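Local coordinates for Iron(III) ABC transporter, periplasmic iron-compound-binding protein (Vibrio cholerae, PDB 5GGY) that probably binds ferric siderophores of the hydroxamate type, such as Desferal, in the periplasm and delivers them to an ABC transporter for iron uptake, at residues T164-N169 / W256-A261. Numbering follows the deposited sequence.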
loop_
_atom_site.group_PDB
_atom_site.type_symbol
_atom_site.label_atom_id
_atom_site.label_comp_id
_atom_site.label_asym_id
_atom_site.label_seq_id
_atom_site.Cartn_x
_atom_site.Cartn_y
_atom_site.Cartn_z
ATOM N N THR A 164 17.858 -13.397 -4.595
ATOM C CA THR A 164 17.905 -13.522 -3.141
ATOM C C THR A 164 17.776 -14.978 -2.706
ATOM O O THR A 164 17.029 -15.747 -3.311
ATOM C CB THR A 164 16.796 -12.702 -2.477
ATOM O OG1 THR A 164 16.566 -13.201 -1.154
ATOM C CG2 THR A 164 15.509 -12.802 -3.285
ATOM N N LEU A 165 18.491 -15.348 -1.648
ATOM C CA LEU A 165 18.438 -16.721 -1.159
ATOM C C LEU A 165 18.902 -16.872 0.283
ATOM O O LEU A 165 19.472 -15.961 0.873
ATOM C CB LEU A 165 19.262 -17.655 -2.074
ATOM C CG LEU A 165 20.768 -17.551 -2.366
ATOM C CD1 LEU A 165 21.160 -16.211 -2.977
ATOM C CD2 LEU A 165 21.645 -17.867 -1.153
ATOM N N ARG A 166 18.625 -18.044 0.840
ATOM C CA ARG A 166 19.237 -18.497 2.081
ATOM C C ARG A 166 19.962 -19.810 1.799
ATOM O O ARG A 166 19.608 -20.535 0.869
ATOM C CB ARG A 166 18.199 -18.694 3.190
ATOM C CG ARG A 166 17.534 -17.419 3.684
ATOM C CD ARG A 166 16.614 -17.718 4.861
ATOM N NE ARG A 166 15.776 -16.576 5.219
ATOM C CZ ARG A 166 16.062 -15.711 6.187
ATOM N NH1 ARG A 166 15.240 -14.702 6.444
ATOM N NH2 ARG A 166 17.169 -15.859 6.902
ATOM N N PHE A 167 20.975 -20.114 2.599
ATOM C CA PHE A 167 21.707 -21.363 2.448
ATOM C C PHE A 167 21.026 -22.509 3.186
ATOM O O PHE A 167 20.789 -22.424 4.385
ATOM C CB PHE A 167 23.144 -21.214 2.954
ATOM C CG PHE A 167 24.048 -20.464 2.022
ATOM C CD1 PHE A 167 24.581 -21.078 0.900
ATOM C CD2 PHE A 167 24.369 -19.145 2.266
ATOM C CE1 PHE A 167 25.414 -20.381 0.041
ATOM C CE2 PHE A 167 25.199 -18.448 1.409
ATOM C CZ PHE A 167 25.722 -19.067 0.297
ATOM N N ALA A 168 20.707 -23.577 2.464
ATOM C CA ALA A 168 20.210 -24.798 3.090
ATOM C C ALA A 168 21.382 -25.495 3.761
ATOM O O ALA A 168 21.283 -26.013 4.870
ATOM C CB ALA A 168 19.561 -25.701 2.069
ATOM N N ASN A 169 22.502 -25.478 3.056
ATOM C CA ASN A 169 23.767 -25.983 3.548
ATOM C C ASN A 169 24.844 -25.413 2.627
ATOM O O ASN A 169 24.517 -24.684 1.696
ATOM C CB ASN A 169 23.772 -27.517 3.587
ATOM C CG ASN A 169 23.561 -28.142 2.232
ATOM O OD1 ASN A 169 24.449 -28.129 1.381
ATOM N ND2 ASN A 169 22.388 -28.732 2.036
ATOM N N TRP A 256 13.442 -11.680 8.724
ATOM C CA TRP A 256 12.619 -12.861 8.499
ATOM C C TRP A 256 11.910 -12.795 7.149
ATOM O O TRP A 256 11.115 -11.887 6.890
ATOM C CB TRP A 256 11.608 -13.020 9.636
ATOM C CG TRP A 256 10.932 -14.364 9.700
ATOM C CD1 TRP A 256 9.591 -14.599 9.776
ATOM C CD2 TRP A 256 11.564 -15.652 9.711
ATOM N NE1 TRP A 256 9.346 -15.950 9.830
ATOM C CE2 TRP A 256 10.541 -16.619 9.789
ATOM C CE3 TRP A 256 12.895 -16.082 9.658
ATOM C CZ2 TRP A 256 10.807 -17.988 9.818
ATOM C CZ3 TRP A 256 13.156 -17.441 9.685
ATOM C CH2 TRP A 256 12.118 -18.377 9.764
ATOM N N SER A 257 12.209 -13.765 6.292
ATOM C CA SER A 257 11.659 -13.798 4.943
ATOM C C SER A 257 10.300 -14.483 4.905
ATOM O O SER A 257 9.745 -14.723 3.833
ATOM C CB SER A 257 12.625 -14.505 3.994
ATOM O OG SER A 257 13.935 -13.970 4.099
ATOM N N TYR A 258 9.772 -14.799 6.082
ATOM C CA TYR A 258 8.451 -15.401 6.195
ATOM C C TYR A 258 7.631 -14.680 7.261
ATOM O O TYR A 258 7.012 -15.312 8.117
ATOM C CB TYR A 258 8.564 -16.889 6.524
ATOM C CG TYR A 258 9.683 -17.586 5.779
ATOM C CD1 TYR A 258 10.923 -17.782 6.374
ATOM C CD2 TYR A 258 9.503 -18.037 4.478
ATOM C CE1 TYR A 258 11.947 -18.411 5.701
ATOM C CE2 TYR A 258 10.525 -18.671 3.793
ATOM C CZ TYR A 258 11.745 -18.854 4.411
ATOM O OH TYR A 258 12.773 -19.482 3.743
ATOM N N GLY A 259 7.632 -13.352 7.203
ATOM C CA GLY A 259 6.992 -12.546 8.226
ATOM C C GLY A 259 5.736 -11.827 7.772
ATOM O O GLY A 259 5.050 -12.268 6.849
ATOM N N GLY A 260 5.438 -10.710 8.428
ATOM C CA GLY A 260 4.234 -9.949 8.147
ATOM C C GLY A 260 4.451 -8.751 7.243
ATOM O O GLY A 260 5.383 -8.723 6.438
ATOM N N ALA A 261 3.581 -7.755 7.387
ATOM C CA ALA A 261 3.596 -6.571 6.533
ATOM C C ALA A 261 4.863 -5.739 6.695
ATOM O O ALA A 261 5.434 -5.275 5.711
ATOM C CB ALA A 261 2.374 -5.706 6.811
#
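At the junction between the two lobes of this class III periplasmic binding protein fold, Arg166, on the strand of the C-terminal lobe that spans 161-167, reaches to Ser257 in the loop leading into the C-terminal helix 262-276. In FhuD relatives the cleft between the lobes takes the siderophore, and this contact probably lies at or beside its floor. The Arg166 side chain leaves the strand toward the loop with CG beside its own backbone N (chi1 -67°) and then runs extended as far as NE; the CA atoms of Arg166 and Ser257 are 9.4 Å apart, and the extended chain spans that distance. There NH1 of Arg166 donates a hydrogen bond of 2.8 Å to OG of Ser257. The bond is bent, at 136°, and the hydroxyl oxygen stands 28° out of the guanidinium plane. NH1 of Arg166 also lies 3.8 Å from the backbone CA of Trp256 and, more loosely, 4.2 Å from CE3 of Trp256, approaching the indole obliquely. CE1 of Tyr258 is 4.3 Å from Arg166 NE, oblique to the guanidinium. Within the loop, Tyr258 CD1 lies 3.4 Å above the plane of the Trp256 ring, toward its rim. Arg166 NE donates to the hydroxyl of Tyr176, which fixes the guanidinium from a second direction. Strand 172-176 pairs antiparallel with strand 161-167, strand 219-223 runs parallel to it and supplies Phe223 against both Arg166 and Ser257, while Trp256 meets Trp24 of helix 24-32 edge-to-face.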